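Local coordinates for CrmK (Actinoalloteichus sp. WH1-2216-6, PDB 5I1V), which acts as an oxidase with covalently bound FAD in the shunt product recycling mechanism of caerulomycin biosynthesis, at residues A41-A46 against V79-M84; V149-A154 against E214-P219; A226-S231 against W297-L302. All coordinates share one frame; numbering follows the deposited sequence.

Overall arrangement
The three contacts follow one another along the chain. Interaction 1 lies in the FAD-binding part, where helix 40-52 covers strand 77-80 of a small mixed sheet. Interaction 2 joins the entry to strand 152-160, in a five-stranded antiparallel sheet, to the segment just after helix 212-215. The chain then runs on into strand 222-231 of the eight-stranded antiparallel sheet, which helix 291-303 covers in interaction 3. Centres of interactions 1 and 2 are 26 Å apart, those of 2 and 3 33 Å, and those of 1 and 3 47 Å, on opposite sides of the chain's centre. Interaction 1 touches the bound FAD through L81, whereas interaction 3 packs its helix away from the FAD-binding residues.

Interaction 1 (A41-A46 against V79-M84); sequences AQVVEA and VDLSSM
V43 and A46 meet V79, L81 and M84 through methyl groups and a thioether, with no aromatic ring among them; the flat group beside the contact is the D80 carboxylate, whose OD1 is approached by S82 OG from above the plane (36° out of it) and by S82 N nearly along the C-O direction. The hydrogen bond from S82 N to D80 OD1, 2.9 Å long, closes an Asx turn as the chain leaves strand 77-80, and D80 OD2 forms a salt bridge with R60. A type I turn from L81 to M84 follows. The setting is a beta-alpha-beta crossover: helix 40-52 connects the parallel strands 33-36 and 57-60 and passes over strand 77-80, which lies between them in the sheet.

A46 CB rests against V79 CG2 at 4.0 Å. One turn earlier on the helix, V43 has CG1 anti to the backbone N (chi1 173°), which places CG2 beside that nitrogen and facing the turn. The side chains of V43 and L81 cross at about a right angle, and V196 touches both. L81 is also a wall of the cofactor pocket and contacts the bound FAD, so the buried apolar cluster backs a residue that meets the nucleotide. V43 CG2 touches both M84 SD and L81 CD2, each at 4.0 Å.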
loop_
_atom_site.group_PDB
_atom_site.type_symbol
_atom_site.label_atom_id
_atom_site.label_comp_id
_atom_site.label_asym_id
_atom_site.label_seq_id
_atom_site.Cartn_x
_atom_site.Cartn_y
_atom_site.Cartn_z
ATOM N N ALA A 41 2.335 12.353 26.522
ATOM C CA ALA A 41 3.330 12.877 27.492
ATOM C C ALA A 41 4.738 13.025 26.850
ATOM O O ALA A 41 5.497 13.946 27.135
ATOM C CB ALA A 41 3.419 11.960 28.704
ATOM N N GLN A 42 5.072 12.113 25.955
ATOM C CA GLN A 42 6.352 12.185 25.278
ATOM C C GLN A 42 6.374 13.315 24.184
ATOM O O GLN A 42 7.426 13.901 23.863
ATOM C CB GLN A 42 6.685 10.809 24.735
ATOM C CG GLN A 42 7.110 9.841 25.801
ATOM C CD GLN A 42 7.341 8.445 25.253
ATOM O OE1 GLN A 42 7.196 8.200 24.052
ATOM N NE2 GLN A 42 7.691 7.523 26.126
ATOM N N VAL A 43 5.219 13.606 23.611
ATOM C CA VAL A 43 5.086 14.721 22.679
ATOM C C VAL A 43 5.287 16.047 23.465
ATOM O O VAL A 43 6.091 16.927 23.064
ATOM C CB VAL A 43 3.751 14.678 21.953
ATOM C CG1 VAL A 43 3.576 15.937 21.114
ATOM C CG2 VAL A 43 3.640 13.413 21.120
ATOM N N VAL A 44 4.622 16.163 24.621
ATOM C CA VAL A 44 4.776 17.315 25.496
ATOM C C VAL A 44 6.256 17.503 25.842
ATOM O O VAL A 44 6.776 18.642 25.830
ATOM C CB VAL A 44 3.955 17.169 26.791
ATOM C CG1 VAL A 44 4.384 18.174 27.849
ATOM C CG2 VAL A 44 2.478 17.324 26.482
ATOM N N GLU A 45 6.924 16.430 26.145
ATOM C CA GLU A 45 8.334 16.511 26.491
ATOM C C GLU A 45 9.189 16.952 25.323
ATOM O O GLU A 45 10.058 17.803 25.483
ATOM C CB GLU A 45 8.820 15.175 27.027
ATOM C CG GLU A 45 10.140 15.214 27.754
ATOM C CD GLU A 45 10.608 13.810 28.154
ATOM O OE1 GLU A 45 9.754 12.920 28.470
ATOM O OE2 GLU A 45 11.837 13.591 28.120
ATOM N N ALA A 46 8.891 16.444 24.137
ATOM C CA ALA A 46 9.642 16.840 22.957
ATOM C C ALA A 46 9.466 18.308 22.673
ATOM O O ALA A 46 10.434 19.016 22.420
ATOM C CB ALA A 46 9.202 16.024 21.760
ATOM N N VAL A 79 9.420 15.999 15.063
ATOM C CA VAL A 79 8.724 15.016 15.861
ATOM C C VAL A 79 7.917 14.137 14.885
ATOM O O VAL A 79 6.984 14.643 14.231
ATOM C CB VAL A 79 7.761 15.691 16.856
ATOM C CG1 VAL A 79 6.973 14.653 17.612
ATOM C CG2 VAL A 79 8.512 16.563 17.847
ATOM N N ASP A 80 8.259 12.856 14.789
ATOM C CA ASP A 80 7.635 11.982 13.807
ATOM C C ASP A 80 6.646 11.129 14.591
ATOM O O ASP A 80 7.035 10.404 15.482
ATOM C CB ASP A 80 8.660 11.144 13.110
ATOM C CG ASP A 80 8.087 10.236 12.047
ATOM O OD1 ASP A 80 7.084 9.542 12.277
ATOM O OD2 ASP A 80 8.678 10.195 10.937
ATOM N N LEU A 81 5.381 11.255 14.243
ATOM C CA LEU A 81 4.267 10.566 14.966
ATOM C C LEU A 81 3.872 9.205 14.406
ATOM O O LEU A 81 2.847 8.655 14.786
ATOM C CB LEU A 81 3.081 11.503 14.991
ATOM C CG LEU A 81 3.269 12.796 15.780
ATOM C CD1 LEU A 81 1.926 13.507 15.917
ATOM C CD2 LEU A 81 3.842 12.603 17.161
ATOM N N SER A 82 4.665 8.645 13.496
ATOM C CA SER A 82 4.288 7.378 12.842
ATOM C C SER A 82 4.137 6.186 13.781
ATOM O O SER A 82 3.411 5.266 13.463
ATOM C CB SER A 82 5.268 7.058 11.688
ATOM O OG SER A 82 6.588 7.022 12.172
ATOM N N SER A 83 4.733 6.221 14.970
ATOM C CA SER A 83 4.515 5.171 15.958
ATOM C C SER A 83 3.272 5.382 16.847
ATOM O O SER A 83 3.034 4.590 17.722
ATOM C CB SER A 83 5.774 4.991 16.836
ATOM O OG SER A 83 6.934 4.690 16.022
ATOM N N MET A 84 2.509 6.450 16.653
ATOM C CA MET A 84 1.240 6.656 17.344
ATOM C C MET A 84 0.133 6.527 16.288
ATOM O O MET A 84 -0.296 7.509 15.707
ATOM C CB MET A 84 1.208 8.066 17.994
ATOM C CG MET A 84 2.223 8.244 19.119
ATOM S SD MET A 84 2.295 9.880 19.866
ATOM C CE MET A 84 0.628 10.162 20.444
#

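Interaction 2 (V149-A154 against E214-P219); sequences VDYLHA and EALPRP
Y151 and L216 bring the two backbones closest, their CA atoms 7.9 Å apart, where the chain passes from the 3-10 turn at 149-150 into strand 152-160 and, opposite, leaves helix 212-215. That strand starts irregularly, since H153 and A154 both face W201 in a classic beta bulge. Across the contact a single aromatic side chain does the work. Y151 has CG anti to its carbonyl carbon (chi1 -60°), which brings the ring against L216 CD2 and the P217 ring carbons. L216 CD2 touches the near part of the ring, 3.8 Å from Y151 CD2, and also lies near Y151 CB; the two side chains meet at a slant. The Y151 and P217 side chains come at each other from opposite directions, P217 meeting the outer part of the ring: its CD is 3.7 Å from Y151 CE2, and its CG is 3.7 Å from Y151 OH. Both neighbours approach the ring obliquely.

L216 also packs on F96 and L111, which ties the segment to strand 95-99 and helix 104-115. Y151 OH is hydrogen-bonded to L145 O. With a valine in place of Y151, the L145 carbonyl would probably lose its hydroxyl partner and P217 the surface it rests on. The tyrosine therefore works at two levels: its carbon skeleton is gripped by apolar neighbours, while the hydroxyl of this buried residue is satisfied by a backbone carbonyl.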
loop_
_atom_site.group_PDB
_atom_site.type_symbol
_atom_site.label_atom_id
_atom_site.label_comp_id
_atom_site.label_asym_id
_atom_site.label_seq_id
_atom_site.Cartn_x
_atom_site.Cartn_y
_atom_site.Cartn_z
ATOM N N VAL A 149 -13.981 16.808 8.377
ATOM C CA VAL A 149 -14.200 17.704 9.499
ATOM C C VAL A 149 -15.683 17.829 9.903
ATOM O O VAL A 149 -15.988 18.228 11.029
ATOM C CB VAL A 149 -13.580 19.079 9.284
ATOM C CG1 VAL A 149 -12.067 18.961 9.088
ATOM C CG2 VAL A 149 -14.253 19.842 8.159
ATOM N N ASP A 150 -16.603 17.394 9.056
ATOM C CA ASP A 150 -18.006 17.248 9.475
ATOM C C ASP A 150 -18.284 16.154 10.528
ATOM O O ASP A 150 -19.389 16.076 11.038
ATOM C CB ASP A 150 -18.909 17.097 8.246
ATOM C CG ASP A 150 -18.814 18.317 7.313
ATOM O OD1 ASP A 150 -18.692 19.410 7.892
ATOM O OD2 ASP A 150 -18.825 18.209 6.031
ATOM N N TYR A 151 -17.273 15.351 10.853
ATOM C CA TYR A 151 -17.345 14.317 11.859
ATOM C C TYR A 151 -16.376 14.537 12.994
ATOM O O TYR A 151 -16.108 13.576 13.760
ATOM C CB TYR A 151 -17.030 12.965 11.176
ATOM C CG TYR A 151 -18.033 12.724 10.103
ATOM C CD1 TYR A 151 -17.817 13.198 8.795
ATOM C CD2 TYR A 151 -19.239 12.134 10.400
ATOM C CE1 TYR A 151 -18.788 13.021 7.818
ATOM C CE2 TYR A 151 -20.219 11.975 9.440
ATOM C CZ TYR A 151 -20.001 12.416 8.164
ATOM O OH TYR A 151 -21.012 12.225 7.214
ATOM N N LEU A 152 -15.749 15.720 13.062
ATOM C CA LEU A 152 -14.748 15.964 14.084
ATOM C C LEU A 152 -15.438 16.290 15.431
ATOM O O LEU A 152 -15.970 17.372 15.656
ATOM C CB LEU A 152 -13.780 17.059 13.737
ATOM C CG LEU A 152 -12.588 17.282 14.700
ATOM C CD1 LEU A 152 -11.707 16.056 14.771
ATOM C CD2 LEU A 152 -11.746 18.446 14.213
ATOM N N HIS A 153 -15.435 15.319 16.290
ATOM C CA HIS A 153 -16.099 15.450 17.618
ATOM C C HIS A 153 -15.204 16.208 18.590
ATOM O O HIS A 153 -15.683 17.057 19.337
ATOM C CB HIS A 153 -16.469 14.051 18.079
ATOM C CG HIS A 153 -16.995 13.972 19.479
ATOM N ND1 HIS A 153 -18.301 14.288 19.804
ATOM C CD2 HIS A 153 -16.409 13.563 20.623
ATOM C CE1 HIS A 153 -18.501 14.052 21.095
ATOM N NE2 HIS A 153 -17.358 13.647 21.622
ATOM N N ALA A 154 -13.904 15.885 18.592
ATOM C CA ALA A 154 -12.945 16.473 19.505
ATOM C C ALA A 154 -11.528 16.255 18.963
ATOM O O ALA A 154 -11.295 15.361 18.146
ATOM C CB ALA A 154 -13.030 15.830 20.888
ATOM N N GLU A 214 -23.182 2.647 14.968
ATOM C CA GLU A 214 -24.006 3.813 14.674
ATOM C C GLU A 214 -23.267 5.146 14.773
ATOM O O GLU A 214 -23.839 6.184 14.431
ATOM C CB GLU A 214 -25.197 3.847 15.624
ATOM C CG GLU A 214 -26.343 2.962 15.172
ATOM C CD GLU A 214 -26.104 1.520 15.517
ATOM O OE1 GLU A 214 -25.805 1.256 16.703
ATOM O OE2 GLU A 214 -26.215 0.658 14.605
ATOM N N ALA A 215 -22.024 5.128 15.259
ATOM C CA ALA A 215 -21.333 6.363 15.575
ATOM C C ALA A 215 -20.755 7.057 14.339
ATOM O O ALA A 215 -20.507 8.254 14.374
ATOM C CB ALA A 215 -20.273 6.122 16.625
ATOM N N LEU A 216 -20.639 6.347 13.228
ATOM C CA LEU A 216 -20.237 6.938 11.937
ATOM C C LEU A 216 -21.081 6.338 10.838
ATOM O O LEU A 216 -21.664 5.266 11.026
ATOM C CB LEU A 216 -18.745 6.668 11.658
ATOM C CG LEU A 216 -17.644 7.561 12.276
ATOM C CD1 LEU A 216 -16.254 7.054 12.002
ATOM C CD2 LEU A 216 -17.760 9.029 11.907
ATOM N N PRO A 217 -21.155 7.000 9.674
ATOM C CA PRO A 217 -22.027 6.479 8.616
ATOM C C PRO A 217 -21.556 5.164 8.015
ATOM O O PRO A 217 -20.361 4.853 8.039
ATOM C CB PRO A 217 -22.017 7.569 7.538
ATOM C CG PRO A 217 -21.110 8.654 7.999
ATOM C CD PRO A 217 -20.580 8.314 9.365
ATOM N N ARG A 218 -22.519 4.374 7.519
ATOM C CA ARG A 218 -22.234 3.146 6.811
ATOM C C ARG A 218 -22.126 3.515 5.368
ATOM O O ARG A 218 -23.061 4.088 4.852
ATOM C CB ARG A 218 -23.403 2.165 6.957
ATOM C CG ARG A 218 -23.467 1.494 8.303
ATOM C CD ARG A 218 -24.543 0.423 8.298
ATOM N NE ARG A 218 -25.262 0.494 9.561
ATOM C CZ ARG A 218 -24.851 -0.063 10.694
ATOM N NH1 ARG A 218 -23.712 -0.753 10.724
ATOM N NH2 ARG A 218 -25.577 0.081 11.807
ATOM N N PRO A 219 -21.020 3.174 4.691
ATOM C CA PRO A 219 -21.031 3.526 3.250
ATOM C C PRO A 219 -22.013 2.640 2.471
ATOM O O PRO A 219 -22.515 1.653 3.023
ATOM C CB PRO A 219 -19.609 3.235 2.832
ATOM C CG PRO A 219 -19.187 2.076 3.718
ATOM C CD PRO A 219 -19.895 2.300 5.033
#

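Interaction 3 (A226-S231 against W297-L302); sequences ARVSWS and WFLAEL
V228 and L299 lie alongside one another, pointing opposite ways, while L302 stands roughly perpendicular to W230, and these two pairs set the character of the contact. Strand segment 226-231 and helix segment 297-302 run nearly parallel, N to C, with 12° between their directions and the axes approaching to 11.4 Å. The helix belongs to a beta-alpha-beta crossover that links the parallel strands 277-285 and 311-318, passing over strand 222-231, which lies between them in the sheet.

A226, V228 and W230 point toward the helix, whereas R227 turns away, to where P333 of the second subunit packs on it. L299 spreads its two methyls over two strand residues: CD2 lies 3.9 Å from V228 CG2, and CD1 lies 4.2 Å from A226 CB. One turn on, L302 sends CD1 to the benzo edge of the indole, near its plane, 4.0 Å from W230 CH2. One face of that indole is covered by V228: with CG1 anti to the backbone N (chi1 -175°), this methyl sits 3.4 Å above the ring plane, offset toward the rim. V228 thus divides its methyls, one for the tryptophan and one for the helix. L302 is likewise shared, since its CG lies over one face of the F298 ring, again toward the rim.

M280 of the neighbouring strand touches both leucines, and F247 of helix 237-253 closes on L302. Between strand and helix the contact is wholly apolar, so van der Waals packing and the burial of methyl groups and an indole edge, rather than directional bonds, hold the helix on the sheet.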
loop_
_atom_site.group_PDB
_atom_site.type_symbol
_atom_site.label_atom_id
_atom_site.label_comp_id
_atom_site.label_asym_id
_atom_site.label_seq_id
_atom_site.Cartn_x
_atom_site.Cartn_y
_atom_site.Cartn_z
ATOM N N ALA A 226 -16.928 2.493 -13.564
ATOM C CA ALA A 226 -16.589 2.606 -14.962
ATOM C C ALA A 226 -15.225 3.257 -15.069
ATOM O O ALA A 226 -14.963 4.291 -14.441
ATOM C CB ALA A 226 -17.632 3.445 -15.695
ATOM N N ARG A 227 -14.366 2.661 -15.877
ATOM C CA ARG A 227 -13.034 3.172 -16.075
ATOM C C ARG A 227 -12.944 3.375 -17.591
ATOM O O ARG A 227 -13.290 2.502 -18.376
ATOM C CB ARG A 227 -12.004 2.205 -15.520
ATOM C CG ARG A 227 -12.425 1.645 -14.140
ATOM C CD ARG A 227 -11.328 1.641 -13.081
ATOM N NE ARG A 227 -10.248 0.744 -13.472
ATOM C CZ ARG A 227 -8.945 1.035 -13.467
ATOM N NH1 ARG A 227 -8.489 2.212 -13.026
ATOM N NH2 ARG A 227 -8.073 0.116 -13.888
ATOM N N VAL A 228 -12.579 4.578 -17.970
ATOM C CA VAL A 228 -12.673 5.026 -19.342
ATOM C C VAL A 228 -11.324 5.586 -19.715
ATOM O O VAL A 228 -10.683 6.192 -18.897
ATOM C CB VAL A 228 -13.742 6.105 -19.439
ATOM C CG1 VAL A 228 -13.969 6.527 -20.880
ATOM C CG2 VAL A 228 -15.042 5.588 -18.880
ATOM N N SER A 229 -10.879 5.402 -20.956
ATOM C CA SER A 229 -9.703 6.108 -21.451
ATOM C C SER A 229 -9.919 6.543 -22.892
ATOM O O SER A 229 -10.584 5.847 -23.650
ATOM C CB SER A 229 -8.472 5.215 -21.383
ATOM O OG SER A 229 -8.781 3.961 -21.936
ATOM N N TRP A 230 -9.359 7.697 -23.248
ATOM C CA TRP A 230 -9.434 8.228 -24.606
ATOM C C TRP A 230 -8.012 8.337 -25.142
ATOM O O TRP A 230 -7.150 8.902 -24.497
ATOM C CB TRP A 230 -10.063 9.619 -24.635
ATOM C CG TRP A 230 -11.478 9.726 -24.252
ATOM C CD1 TRP A 230 -12.541 9.840 -25.097
ATOM C CD2 TRP A 230 -12.002 9.797 -22.920
ATOM N NE1 TRP A 230 -13.703 9.945 -24.380
ATOM C CE2 TRP A 230 -13.401 9.923 -23.037
ATOM C CE3 TRP A 230 -11.424 9.718 -21.636
ATOM C CZ2 TRP A 230 -14.249 10.002 -21.915
ATOM C CZ3 TRP A 230 -12.252 9.825 -20.530
ATOM C CH2 TRP A 230 -13.659 9.972 -20.679
ATOM N N SER A 231 -7.755 7.819 -26.342
ATOM C CA SER A 231 -6.378 7.770 -26.830
ATOM C C SER A 231 -5.920 9.156 -27.237
ATOM O O SER A 231 -6.614 9.845 -28.006
ATOM C CB SER A 231 -6.243 6.783 -28.012
ATOM O OG SER A 231 -4.959 6.932 -28.616
ATOM N N TRP A 297 -26.150 7.035 -18.955
ATOM C CA TRP A 297 -26.541 8.393 -19.361
ATOM C C TRP A 297 -25.386 9.337 -19.243
ATOM O O TRP A 297 -25.156 10.171 -20.130
ATOM C CB TRP A 297 -27.709 8.960 -18.536
ATOM C CG TRP A 297 -28.980 8.230 -18.732
ATOM C CD1 TRP A 297 -29.347 7.481 -19.832
ATOM C CD2 TRP A 297 -30.073 8.167 -17.816
ATOM N NE1 TRP A 297 -30.596 6.938 -19.627
ATOM C CE2 TRP A 297 -31.065 7.346 -18.402
ATOM C CE3 TRP A 297 -30.317 8.725 -16.554
ATOM C CZ2 TRP A 297 -32.284 7.067 -17.759
ATOM C CZ3 TRP A 297 -31.522 8.431 -15.903
ATOM C CH2 TRP A 297 -32.497 7.629 -16.518
ATOM N N PHE A 298 -24.654 9.203 -18.137
ATOM C CA PHE A 298 -23.510 10.059 -17.907
ATOM C C PHE A 298 -22.441 9.799 -18.976
ATOM O O PHE A 298 -21.977 10.723 -19.614
ATOM C CB PHE A 298 -22.979 9.859 -16.472
ATOM C CG PHE A 298 -21.611 10.430 -16.243
ATOM C CD1 PHE A 298 -21.422 11.785 -16.273
ATOM C CD2 PHE A 298 -20.515 9.594 -15.943
ATOM C CE1 PHE A 298 -20.152 12.327 -16.069
ATOM C CE2 PHE A 298 -19.259 10.127 -15.716
ATOM C CZ PHE A 298 -19.076 11.494 -15.784
ATOM N N LEU A 299 -22.096 8.535 -19.200
ATOM C CA LEU A 299 -21.067 8.186 -20.162
ATOM C C LEU A 299 -21.457 8.652 -21.600
ATOM O O LEU A 299 -20.614 9.113 -22.351
ATOM C CB LEU A 299 -20.786 6.687 -20.129
ATOM C CG LEU A 299 -20.172 6.134 -18.830
ATOM C CD1 LEU A 299 -20.098 4.627 -18.934
ATOM C CD2 LEU A 299 -18.790 6.726 -18.560
ATOM N N ALA A 300 -22.736 8.572 -21.945
ATOM C CA ALA A 300 -23.208 9.079 -23.253
ATOM C C ALA A 300 -23.050 10.593 -23.383
ATOM O O ALA A 300 -22.631 11.080 -24.443
ATOM C CB ALA A 300 -24.660 8.684 -23.495
ATOM N N GLU A 301 -23.359 11.355 -22.335
ATOM C CA GLU A 301 -23.218 12.816 -22.428
ATOM C C GLU A 301 -21.778 13.240 -22.665
ATOM O O GLU A 301 -21.508 14.184 -23.420
ATOM C CB GLU A 301 -23.706 13.546 -21.182
ATOM C CG GLU A 301 -25.211 13.598 -21.021
ATOM C CD GLU A 301 -25.722 14.895 -20.403
ATOM O OE1 GLU A 301 -25.002 15.931 -20.373
ATOM O OE2 GLU A 301 -26.884 14.880 -19.945
ATOM N N LEU A 302 -20.839 12.556 -22.017
ATOM C CA LEU A 302 -19.431 12.872 -22.231
ATOM C C LEU A 302 -19.040 12.809 -23.666
ATOM O O LEU A 302 -18.191 13.578 -24.100
ATOM C CB LEU A 302 -18.522 11.893 -21.498
ATOM C CG LEU A 302 -18.442 12.063 -19.992
ATOM C CD1 LEU A 302 -17.254 11.246 -19.493
ATOM C CD2 LEU A 302 -18.285 13.512 -19.608
#